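Local coordinates for cobalamin biosynthesis protein CobN (Mycobacterium tuberculosis, PDB 7C6O) that is the large catalytic subunit of cobaltochelatase, the ATP-dependent enzyme that inserts cobalt into the corrin ring in cobalamin biosynthesis, at residues A1131-G1136 with D1175-T1180; L398-R403 with E416-D421; A1121-P1126 with Q1170-D1175; D1073-H1078 with V1147-G1152. All blocks are in the same frame, centred on the assembly; numbering follows the deposited sequence.

Contact 1: A1131-G1136 with D1175-T1180; sequences AMRRHG and DAQNRT
Arg1133 reaches from the type I turn Met1132 to His1135 to the first turn of helix 1176-1185, where Gln1177 and Asn1178 receive its guanidinium. Asp1175 caps that helix: its OD2 accepts a hydrogen bond from Asn1178 N at 3.0 Å. The same carboxylate lies 5.2 Å from Arg1133, measured from OD2 to NH1, a separation at which the opposite charges may still attract, though they do not touch. Gln1177 stands with CG anti to the backbone N (chi1 -178°) and an extended chain, which carries its amide over one face of the guanidinium. Its NE2 comes to 3.7 Å from Arg1133 NE, and the two planes are inclined by 39°, a loose overlay. Asn1178 takes the edge instead. Arg1133 NH1 donates to Asn1178 OD1 over 3.0 Å; the oxygen lies in the guanidinium plane, while the amide stands nearly perpendicular to it. The other end of this amide is also engaged, ND2 donating to Tyr1172 O in the preceding helix, so both ends of the buried amide are held. The arrangement is that of a helix N-terminus, capped by an aspartate at the N-cap and approached by an arginine from a neighbouring turn in an all-helical region.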
# COMPACT_ATOMS: atom_id res chain seq x y z
N ALA A 1131 -11.56 -24.50 13.15
CA ALA A 1131 -10.26 -24.12 12.61
C ALA A 1131 -9.54 -23.14 13.52
O ALA A 1131 -8.33 -23.25 13.73
CB ALA A 1131 -10.42 -23.53 11.20
N MET A 1132 -10.26 -22.16 14.06
CA MET A 1132 -9.62 -21.21 14.97
C MET A 1132 -9.21 -21.89 16.28
O MET A 1132 -8.20 -21.51 16.87
CB MET A 1132 -10.55 -20.03 15.25
CG MET A 1132 -10.94 -19.23 14.02
SD MET A 1132 -9.53 -18.46 13.18
CE MET A 1132 -9.24 -19.60 11.83
N ARG A 1133 -9.96 -22.90 16.72
CA ARG A 1133 -9.58 -23.63 17.92
C ARG A 1133 -8.34 -24.49 17.72
O ARG A 1133 -7.83 -25.05 18.69
CB ARG A 1133 -10.74 -24.49 18.42
CG ARG A 1133 -11.86 -23.68 19.06
CD ARG A 1133 -12.78 -24.56 19.88
NE ARG A 1133 -13.49 -25.52 19.05
CZ ARG A 1133 -14.68 -25.30 18.50
NH1 ARG A 1133 -15.29 -24.13 18.68
NH2 ARG A 1133 -15.26 -26.23 17.76
N ARG A 1134 -7.85 -24.60 16.49
CA ARG A 1134 -6.55 -25.22 16.23
C ARG A 1134 -5.40 -24.23 16.33
O ARG A 1134 -4.25 -24.63 16.15
CB ARG A 1134 -6.53 -25.87 14.84
CG ARG A 1134 -7.54 -26.99 14.66
CD ARG A 1134 -7.23 -27.79 13.40
NE ARG A 1134 -7.32 -26.98 12.20
CZ ARG A 1134 -8.42 -26.86 11.46
NH1 ARG A 1134 -9.53 -27.49 11.81
NH2 ARG A 1134 -8.41 -26.10 10.37
N HIS A 1135 -5.68 -22.96 16.63
CA HIS A 1135 -4.64 -21.94 16.59
C HIS A 1135 -4.56 -21.13 17.88
O HIS A 1135 -4.07 -19.99 17.85
CB HIS A 1135 -4.85 -21.02 15.38
CG HIS A 1135 -4.55 -21.69 14.07
ND1 HIS A 1135 -3.27 -21.81 13.57
CD2 HIS A 1135 -5.36 -22.31 13.18
CE1 HIS A 1135 -3.31 -22.46 12.42
NE2 HIS A 1135 -4.57 -22.78 12.16
N GLY A 1136 -5.02 -21.69 18.99
CA GLY A 1136 -4.70 -21.15 20.30
C GLY A 1136 -5.06 -19.68 20.48
O GLY A 1136 -6.16 -19.24 20.15
N ASP A 1175 -21.00 -21.57 25.06
CA ASP A 1175 -20.73 -22.94 24.66
C ASP A 1175 -19.55 -23.50 25.45
O ASP A 1175 -18.49 -22.87 25.53
CB ASP A 1175 -20.43 -23.00 23.17
CG ASP A 1175 -20.09 -24.39 22.69
OD1 ASP A 1175 -21.00 -25.25 22.65
OD2 ASP A 1175 -18.90 -24.64 22.37
N ALA A 1176 -19.74 -24.69 26.04
CA ALA A 1176 -18.72 -25.25 26.93
C ALA A 1176 -17.40 -25.46 26.21
O ALA A 1176 -16.33 -25.12 26.74
CB ALA A 1176 -19.22 -26.56 27.52
N GLN A 1177 -17.44 -26.01 24.99
CA GLN A 1177 -16.20 -26.30 24.28
C GLN A 1177 -15.45 -25.02 23.92
O GLN A 1177 -14.23 -24.94 24.09
CB GLN A 1177 -16.49 -27.12 23.02
CG GLN A 1177 -15.24 -27.51 22.24
CD GLN A 1177 -15.55 -28.34 21.01
OE1 GLN A 1177 -16.71 -28.54 20.65
NE2 GLN A 1177 -14.51 -28.82 20.35
N ASN A 1178 -16.16 -24.01 23.42
CA ASN A 1178 -15.48 -22.78 23.03
C ASN A 1178 -15.04 -21.98 24.25
O ASN A 1178 -13.97 -21.36 24.23
CB ASN A 1178 -16.37 -21.94 22.12
CG ASN A 1178 -15.57 -21.10 21.15
OD1 ASN A 1178 -14.90 -21.64 20.26
ND2 ASN A 1178 -15.61 -19.78 21.32
N ARG A 1179 -15.86 -21.98 25.31
CA ARG A 1179 -15.47 -21.28 26.53
C ARG A 1179 -14.19 -21.87 27.13
O ARG A 1179 -13.30 -21.13 27.56
CB ARG A 1179 -16.60 -21.34 27.56
CG ARG A 1179 -16.18 -20.89 28.94
CD ARG A 1179 -16.92 -19.65 29.37
NE ARG A 1179 -18.19 -19.96 30.01
CZ ARG A 1179 -18.41 -19.84 31.32
NH1 ARG A 1179 -17.45 -19.39 32.12
NH2 ARG A 1179 -19.60 -20.14 31.82
N THR A 1180 -14.10 -23.20 27.17
CA THR A 1180 -12.88 -23.84 27.66
C THR A 1180 -11.68 -23.45 26.82
O THR A 1180 -10.60 -23.16 27.37
CB THR A 1180 -13.06 -25.36 27.66
OG1 THR A 1180 -14.06 -25.73 28.62
CG2 THR A 1180 -11.75 -26.06 28.01

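Contact 2: L398-R403 with E416-D421; sequences LLQAMR and ESNDGD
Gln400 on helix 391-405 meets Asn418 in the loop ahead of helix 420-431, and the backbones stay well apart: the shortest CA-CA distance between the segments is 7.7 Å, between Gln400 and Glu416. Residues 398-403 are regular helix, whereas 416-419 wind through a loop in which Asn418 adopts the left-handed conformation, with phi at 55°, just before Asp419 takes the N-cap position of the following helix. The gap is bridged by two amides whose planes are 32° apart. The Gln400 chain is extended beyond CG and its CB is directed at the loop, which brings NE2 to 3.1 Å from Asn418 OD1. This hydrogen bond is bent, with an N-H...O angle of 144°, and NE2 approaches from above the plane of the Asn418 carbonyl, away from the lone-pair directions. A water bridges the two amides, donating to Gln400 OE1 at 3.0 Å and to Asn418 OD1 at 3.1 Å, so OD1 accepts twice. Gln400 NE2 also donates to Val415 O, tying the glutamine to the loop at a second point. This is a polar link at the surface; Leu398, Leu399 and Met402 of the same helix pack on strands 369-373 and 503-507 and on helix 807-815, while Asp421 joins the start of helix 420-431 to Tyr1137 and Ser1185.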
# COMPACT_ATOMS: atom_id res chain seq x y z
N LEU A 398 9.98 -18.76 14.19
CA LEU A 398 11.09 -17.87 13.86
C LEU A 398 12.19 -17.97 14.91
O LEU A 398 13.37 -18.08 14.58
CB LEU A 398 10.59 -16.43 13.74
CG LEU A 398 11.68 -15.37 13.57
CD1 LEU A 398 12.45 -15.59 12.27
CD2 LEU A 398 11.09 -13.97 13.62
N LEU A 399 11.81 -17.95 16.19
CA LEU A 399 12.81 -18.02 17.26
C LEU A 399 13.54 -19.35 17.24
O LEU A 399 14.75 -19.41 17.49
CB LEU A 399 12.14 -17.78 18.61
CG LEU A 399 11.55 -16.37 18.76
CD1 LEU A 399 10.74 -16.21 20.03
CD2 LEU A 399 12.66 -15.35 18.69
N GLN A 400 12.83 -20.44 16.94
CA GLN A 400 13.48 -21.74 16.82
C GLN A 400 14.47 -21.76 15.67
O GLN A 400 15.58 -22.30 15.81
CB GLN A 400 12.42 -22.84 16.64
CG GLN A 400 11.59 -23.10 17.88
CD GLN A 400 10.45 -24.06 17.60
OE1 GLN A 400 10.12 -24.34 16.45
NE2 GLN A 400 9.85 -24.58 18.67
N ALA A 401 14.10 -21.18 14.53
CA ALA A 401 15.02 -21.13 13.40
C ALA A 401 16.22 -20.24 13.70
O ALA A 401 17.34 -20.56 13.29
CB ALA A 401 14.29 -20.63 12.16
N MET A 402 16.00 -19.13 14.41
CA MET A 402 17.12 -18.27 14.79
C MET A 402 18.08 -18.99 15.72
O MET A 402 19.30 -18.90 15.56
CB MET A 402 16.60 -16.99 15.44
CG MET A 402 15.94 -16.03 14.47
SD MET A 402 15.17 -14.62 15.28
CE MET A 402 16.61 -13.75 15.90
N ARG A 403 17.55 -19.72 16.71
CA ARG A 403 18.40 -20.51 17.59
C ARG A 403 19.22 -21.51 16.80
O ARG A 403 20.42 -21.69 17.05
CB ARG A 403 17.56 -21.22 18.65
CG ARG A 403 18.38 -22.09 19.60
CD ARG A 403 17.50 -23.03 20.40
N GLU A 416 11.36 -23.51 23.44
CA GLU A 416 11.83 -24.88 23.61
C GLU A 416 10.66 -25.86 23.59
O GLU A 416 10.75 -26.92 22.95
CB GLU A 416 12.62 -25.01 24.91
CG GLU A 416 13.07 -26.43 25.21
CD GLU A 416 13.98 -26.98 24.13
OE1 GLU A 416 14.89 -26.26 23.68
OE2 GLU A 416 13.77 -28.15 23.73
N SER A 417 9.57 -25.54 24.28
CA SER A 417 8.42 -26.44 24.37
C SER A 417 7.49 -26.34 23.18
O SER A 417 6.46 -27.03 23.17
CB SER A 417 7.65 -26.16 25.66
OG SER A 417 7.14 -24.84 25.69
N ASN A 418 7.81 -25.51 22.18
CA ASN A 418 7.01 -25.38 20.95
C ASN A 418 5.55 -25.03 21.27
O ASN A 418 4.62 -25.73 20.87
CB ASN A 418 7.11 -26.65 20.10
CG ASN A 418 6.65 -26.44 18.68
OD1 ASN A 418 6.88 -25.38 18.09
ND2 ASN A 418 5.98 -27.44 18.12
N ASP A 419 5.38 -23.93 22.00
CA ASP A 419 4.07 -23.57 22.56
C ASP A 419 3.86 -22.07 22.37
O ASP A 419 4.35 -21.26 23.17
CB ASP A 419 4.00 -23.97 24.03
CG ASP A 419 2.64 -23.68 24.66
OD1 ASP A 419 1.74 -23.16 23.96
OD2 ASP A 419 2.47 -23.99 25.86
N GLY A 420 3.10 -21.70 21.34
CA GLY A 420 2.86 -20.29 21.07
C GLY A 420 2.10 -19.61 22.19
O GLY A 420 2.34 -18.43 22.48
N ASP A 421 1.16 -20.32 22.82
CA ASP A 421 0.41 -19.73 23.93
C ASP A 421 1.34 -19.35 25.08
O ASP A 421 1.20 -18.28 25.67
CB ASP A 421 -0.66 -20.70 24.43
CG ASP A 421 -1.88 -20.74 23.53
OD1 ASP A 421 -1.87 -20.07 22.47
OD2 ASP A 421 -2.86 -21.43 23.89
O HOH W 1 7.36 -24.28 15.18

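Contact 3: A1121-P1126 with Q1170-D1175; sequences ARVVNP and QRYVLD
The ring of Tyr1172 meets residues 1121-1126 by its edge: Val1123 O lies near the ring plane, 3.3 Å from Tyr1172 CE1. Met1143, Thr1146, Val1147, Trp1128, Met1129 and Met1193 pack round the same tyrosine. The guanidinium of Arg1122 carries Val1123 CG2 over the centre of one face; it also makes a cation-pi contact with Trp1128, and salt bridges to Asp1067 and Asp1070 hold it. Tyr1172 OH donates to Val1123 O at 2.7 Å, with the donor tilted 30° from the carbonyl plane. Val1123 CG1, anti to the backbone N (chi1 174°), lies 3.3 Å from Tyr1172 OH, so carbonyl and methyl of one valine both meet the hydroxyl. Farther out, Val1124 CG1 touches Arg1171 CG at 4.3 Å, and a water donates to Val1124 O while accepting a weak bond from Arg1171 NH2. Both helix C-termini are widened by a pi-type turn: Asp1175 N bonds to Gln1170 O at 2.8 Å, five residues back. After each end a new helix begins within one or two residues, N-capped by Asn1125 or Asp1175. The contact thus joins two places where one helix ends and an N-capped helix begins, with the tyrosine hydroxyl gripping a carbonyl at a helix end.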
# COMPACT_ATOMS: atom_id res chain seq x y z
N ALA A 1121 -21.94 -18.11 6.84
CA ALA A 1121 -20.88 -18.82 6.14
C ALA A 1121 -19.57 -18.88 6.91
O ALA A 1121 -18.75 -19.76 6.65
CB ALA A 1121 -20.63 -18.20 4.76
N ARG A 1122 -19.36 -17.96 7.86
CA ARG A 1122 -18.06 -17.90 8.53
C ARG A 1122 -18.20 -17.76 10.04
O ARG A 1122 -17.65 -18.57 10.79
CB ARG A 1122 -17.23 -16.75 7.95
CG ARG A 1122 -15.72 -16.89 8.17
CD ARG A 1122 -15.27 -16.19 9.44
NE ARG A 1122 -15.47 -14.74 9.37
CZ ARG A 1122 -15.36 -13.92 10.40
NH1 ARG A 1122 -15.06 -14.40 11.61
NH2 ARG A 1122 -15.55 -12.61 10.24
N VAL A 1123 -18.93 -16.73 10.49
CA VAL A 1123 -18.89 -16.32 11.90
C VAL A 1123 -19.28 -17.47 12.82
O VAL A 1123 -18.58 -17.79 13.78
CB VAL A 1123 -19.78 -15.08 12.13
CG1 VAL A 1123 -19.85 -14.75 13.61
CG2 VAL A 1123 -19.24 -13.89 11.35
N VAL A 1124 -20.41 -18.11 12.54
CA VAL A 1124 -20.88 -19.24 13.35
C VAL A 1124 -20.81 -20.55 12.58
O VAL A 1124 -21.47 -21.53 12.94
CB VAL A 1124 -22.30 -18.99 13.90
CG1 VAL A 1124 -22.29 -17.81 14.86
CG2 VAL A 1124 -23.28 -18.75 12.76
N ASN A 1125 -20.01 -20.59 11.52
CA ASN A 1125 -19.78 -21.83 10.79
C ASN A 1125 -18.92 -22.75 11.64
O ASN A 1125 -17.78 -22.38 11.98
CB ASN A 1125 -19.09 -21.53 9.46
CG ASN A 1125 -19.01 -22.74 8.55
OD1 ASN A 1125 -18.93 -23.88 9.00
ND2 ASN A 1125 -19.03 -22.49 7.24
N PRO A 1126 -19.40 -23.94 12.02
CA PRO A 1126 -18.59 -24.81 12.89
C PRO A 1126 -17.24 -25.17 12.30
O PRO A 1126 -16.29 -25.42 13.06
CB PRO A 1126 -19.48 -26.05 13.08
CG PRO A 1126 -20.46 -26.01 11.94
CD PRO A 1126 -20.69 -24.55 11.67
N GLN A 1170 -24.15 -17.55 22.44
CA GLN A 1170 -24.15 -18.96 22.78
C GLN A 1170 -22.95 -19.69 22.18
O GLN A 1170 -22.28 -20.46 22.86
CB GLN A 1170 -25.46 -19.61 22.33
CG GLN A 1170 -25.56 -21.09 22.63
CD GLN A 1170 -25.41 -21.39 24.11
OE1 GLN A 1170 -25.92 -20.66 24.96
NE2 GLN A 1170 -24.72 -22.48 24.42
N ARG A 1171 -22.67 -19.44 20.89
CA ARG A 1171 -21.62 -20.19 20.22
C ARG A 1171 -20.23 -19.79 20.70
O ARG A 1171 -19.35 -20.64 20.86
CB ARG A 1171 -21.72 -20.01 18.70
CG ARG A 1171 -23.01 -20.53 18.09
CD ARG A 1171 -23.21 -22.00 18.39
NE ARG A 1171 -22.28 -22.85 17.67
CZ ARG A 1171 -22.02 -24.11 18.00
NH1 ARG A 1171 -22.61 -24.66 19.05
NH2 ARG A 1171 -21.16 -24.82 17.28
N TYR A 1172 -20.01 -18.49 20.93
CA TYR A 1172 -18.67 -18.00 21.24
C TYR A 1172 -18.35 -18.05 22.73
O TYR A 1172 -17.22 -18.40 23.11
CB TYR A 1172 -18.50 -16.56 20.74
CG TYR A 1172 -18.17 -16.41 19.27
CD1 TYR A 1172 -18.58 -17.36 18.34
CD2 TYR A 1172 -17.45 -15.32 18.82
CE1 TYR A 1172 -18.27 -17.21 17.00
CE2 TYR A 1172 -17.14 -15.16 17.48
CZ TYR A 1172 -17.55 -16.11 16.57
OH TYR A 1172 -17.24 -15.95 15.24
N VAL A 1173 -19.30 -17.69 23.58
CA VAL A 1173 -19.03 -17.38 24.98
C VAL A 1173 -19.57 -18.46 25.92
O VAL A 1173 -18.87 -18.92 26.82
CB VAL A 1173 -19.60 -15.99 25.35
CG1 VAL A 1173 -19.29 -15.65 26.80
CG2 VAL A 1173 -19.04 -14.94 24.41
N LEU A 1174 -20.83 -18.87 25.73
CA LEU A 1174 -21.47 -19.78 26.67
C LEU A 1174 -21.25 -21.25 26.33
O LEU A 1174 -21.30 -22.09 27.23
CB LEU A 1174 -22.97 -19.49 26.74
CG LEU A 1174 -23.34 -18.08 27.22
CD1 LEU A 1174 -24.85 -17.91 27.31
CD2 LEU A 1174 -22.68 -17.76 28.56
N ASP A 1175 -21.00 -21.57 25.06
CA ASP A 1175 -20.73 -22.94 24.66
C ASP A 1175 -19.55 -23.50 25.45
O ASP A 1175 -18.49 -22.87 25.53
CB ASP A 1175 -20.43 -23.00 23.17
CG ASP A 1175 -20.09 -24.39 22.69
OD1 ASP A 1175 -21.00 -25.25 22.65
OD2 ASP A 1175 -18.90 -24.64 22.37
O HOH W 2 -21.56 -23.34 15.10

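Contact 4: D1073-H1078 with V1147-G1152; sequences DYFQYH and VDYLFG
Phe1075, Gly1152 and Tyr1149 make up this contact, with Phe1075 contributing more than half of the buried surface. Its ring lies against the backbone of Gly1152, whose CA sits over one face 3.7 Å from the ring centroid and 17° off the normal, a CH-pi interaction. The ring carbon Phe1075 CD1 is 3.4 Å from Gly1152 C. Because Gly1152 has no side chain, the two helices approach to 5.9 Å between the CA atoms of Phe1075 and Gly1152. Phe1075 holds CG between its backbone N and carbonyl carbon (chi1 88°), the crowded position, which turns the ring out across the other helix. The opposite face of the ring is backed by Gln1076 CG from its own helix, so the phenyl group is sandwiched between a methylene and a glycine. Tyr1149, one turn earlier than Gly1152, meets the ring obliquely at CE2: its CD1 is 4.1 Å from Phe1075 CE2, and the two side chains cross at about a right angle. The interaction is apolar, with no hydrogen bond between the segments. It packs helix 1072-1089 against helix 1136-1157. His1078 ND1 bonds to Tyr1153 OH farther along this interface, and Tyr1074 and His1078 rest on strand 1056-1061. From the other helix, Phe1151 packs on helix 1187-1203, to which Asp1148 is salt-bridged through Arg1196.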
# COMPACT_ATOMS: atom_id res chain seq x y z
N ASP A 1073 -11.72 -1.91 9.31
CA ASP A 1073 -11.78 -0.82 8.34
C ASP A 1073 -13.13 -0.73 7.64
O ASP A 1073 -13.55 0.37 7.25
CB ASP A 1073 -10.65 -0.98 7.32
CG ASP A 1073 -9.29 -0.69 7.91
OD1 ASP A 1073 -9.15 0.34 8.61
OD2 ASP A 1073 -8.36 -1.49 7.69
N TYR A 1074 -13.83 -1.85 7.48
CA TYR A 1074 -15.10 -1.81 6.78
C TYR A 1074 -16.14 -1.03 7.58
O TYR A 1074 -16.77 -0.10 7.05
CB TYR A 1074 -15.59 -3.23 6.46
CG TYR A 1074 -14.73 -3.89 5.40
CD1 TYR A 1074 -14.94 -3.64 4.05
CD2 TYR A 1074 -13.68 -4.72 5.76
CE1 TYR A 1074 -14.14 -4.22 3.08
CE2 TYR A 1074 -12.88 -5.31 4.80
CZ TYR A 1074 -13.11 -5.06 3.46
OH TYR A 1074 -12.32 -5.64 2.51
N PHE A 1075 -16.33 -1.36 8.86
CA PHE A 1075 -17.33 -0.62 9.62
C PHE A 1075 -16.91 0.83 9.83
O PHE A 1075 -17.76 1.71 9.90
CB PHE A 1075 -17.66 -1.33 10.94
CG PHE A 1075 -16.77 -0.95 12.11
CD1 PHE A 1075 -17.02 0.20 12.85
CD2 PHE A 1075 -15.73 -1.78 12.51
CE1 PHE A 1075 -16.22 0.54 13.94
CE2 PHE A 1075 -14.93 -1.44 13.59
CZ PHE A 1075 -15.17 -0.28 14.30
N GLN A 1076 -15.60 1.09 9.91
CA GLN A 1076 -15.14 2.47 10.09
C GLN A 1076 -15.51 3.34 8.89
O GLN A 1076 -16.09 4.42 9.05
CB GLN A 1076 -13.63 2.50 10.30
CG GLN A 1076 -13.18 2.05 11.67
CD GLN A 1076 -11.78 2.56 11.98
OE1 GLN A 1076 -11.61 3.71 12.38
NE2 GLN A 1076 -10.78 1.70 11.80
N TYR A 1077 -15.18 2.88 7.68
CA TYR A 1077 -15.42 3.67 6.48
C TYR A 1077 -16.86 3.52 6.00
O TYR A 1077 -17.58 4.52 5.82
CB TYR A 1077 -14.44 3.26 5.38
CG TYR A 1077 -13.05 3.82 5.57
CD1 TYR A 1077 -12.14 3.17 6.40
CD2 TYR A 1077 -12.66 4.98 4.93
CE1 TYR A 1077 -10.86 3.68 6.58
CE2 TYR A 1077 -11.39 5.49 5.11
CZ TYR A 1077 -10.50 4.84 5.93
OH TYR A 1077 -9.23 5.34 6.10
N HIS A 1078 -17.29 2.28 5.77
CA HIS A 1078 -18.63 2.04 5.23
C HIS A 1078 -19.70 2.38 6.27
O HIS A 1078 -20.60 3.18 6.01
CB HIS A 1078 -18.75 0.59 4.78
CG HIS A 1078 -19.96 0.30 3.95
ND1 HIS A 1078 -20.55 -0.94 3.91
CD2 HIS A 1078 -20.66 1.08 3.09
CE1 HIS A 1078 -21.58 -0.91 3.08
NE2 HIS A 1078 -21.66 0.30 2.57
N VAL A 1147 -16.46 -10.29 17.05
CA VAL A 1147 -17.51 -9.70 17.88
C VAL A 1147 -17.41 -8.18 17.86
O VAL A 1147 -18.41 -7.47 17.73
CB VAL A 1147 -17.45 -10.26 19.31
CG1 VAL A 1147 -18.46 -9.56 20.19
CG2 VAL A 1147 -17.70 -11.77 19.30
N ASP A 1148 -16.19 -7.66 17.98
CA ASP A 1148 -16.00 -6.21 18.01
C ASP A 1148 -16.39 -5.57 16.68
O ASP A 1148 -16.98 -4.48 16.67
CB ASP A 1148 -14.54 -5.87 18.34
CG ASP A 1148 -14.22 -5.99 19.82
OD1 ASP A 1148 -15.16 -6.09 20.64
OD2 ASP A 1148 -13.02 -5.98 20.17
N TYR A 1149 -16.07 -6.22 15.56
CA TYR A 1149 -16.32 -5.60 14.27
C TYR A 1149 -17.79 -5.71 13.88
O TYR A 1149 -18.34 -4.79 13.26
CB TYR A 1149 -15.42 -6.24 13.20
CG TYR A 1149 -13.95 -6.15 13.54
CD1 TYR A 1149 -13.47 -5.15 14.39
CD2 TYR A 1149 -13.03 -7.06 13.04
CE1 TYR A 1149 -12.13 -5.06 14.72
CE2 TYR A 1149 -11.69 -6.99 13.36
CZ TYR A 1149 -11.24 -5.99 14.20
OH TYR A 1149 -9.91 -5.90 14.52
N LEU A 1150 -18.45 -6.81 14.24
CA LEU A 1150 -19.90 -6.87 14.11
C LEU A 1150 -20.56 -5.79 14.96
O LEU A 1150 -21.50 -5.13 14.51
CB LEU A 1150 -20.41 -8.26 14.51
CG LEU A 1150 -20.14 -9.38 13.52
CD1 LEU A 1150 -20.63 -10.71 14.08
CD2 LEU A 1150 -20.80 -9.09 12.17
N PHE A 1151 -20.07 -5.60 16.19
CA PHE A 1151 -20.58 -4.52 17.04
C PHE A 1151 -20.37 -3.17 16.37
O PHE A 1151 -21.27 -2.32 16.36
CB PHE A 1151 -19.89 -4.57 18.40
CG PHE A 1151 -20.27 -3.44 19.32
CD1 PHE A 1151 -21.36 -3.56 20.18
CD2 PHE A 1151 -19.54 -2.26 19.35
CE1 PHE A 1151 -21.71 -2.52 21.03
CE2 PHE A 1151 -19.89 -1.22 20.19
CZ PHE A 1151 -20.98 -1.35 21.04
N GLY A 1152 -19.17 -2.94 15.82
CA GLY A 1152 -18.90 -1.67 15.16
C GLY A 1152 -19.84 -1.41 14.00
O GLY A 1152 -20.35 -0.29 13.83

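Contacts 1 and 3 form one continuous patch: their centres are 10 Å apart, they share Asp1175, and Asn1178 ND2 lies 2.8 Å from Tyr1172 O. Contact 3 leads on to contact 4, 18 Å away between centres, because Tyr1172 CD2 packs on Val1147 CG2 at 3.6 Å and Val1123 CG1 on Leu1150 CD1. Helix 1136-1157 thus connects the partly buried helix-end contacts with the more central one. Contact 2 belongs to an earlier part of the chain but meets contact 1 where Asp421 OD1 packs against Gly1136 CA. Contacts 2 and 4 do not touch; their nearest atoms are about 18 Å apart. The sodium ion, bound by Asp125 and Ser127, is not part of any of the four contacts.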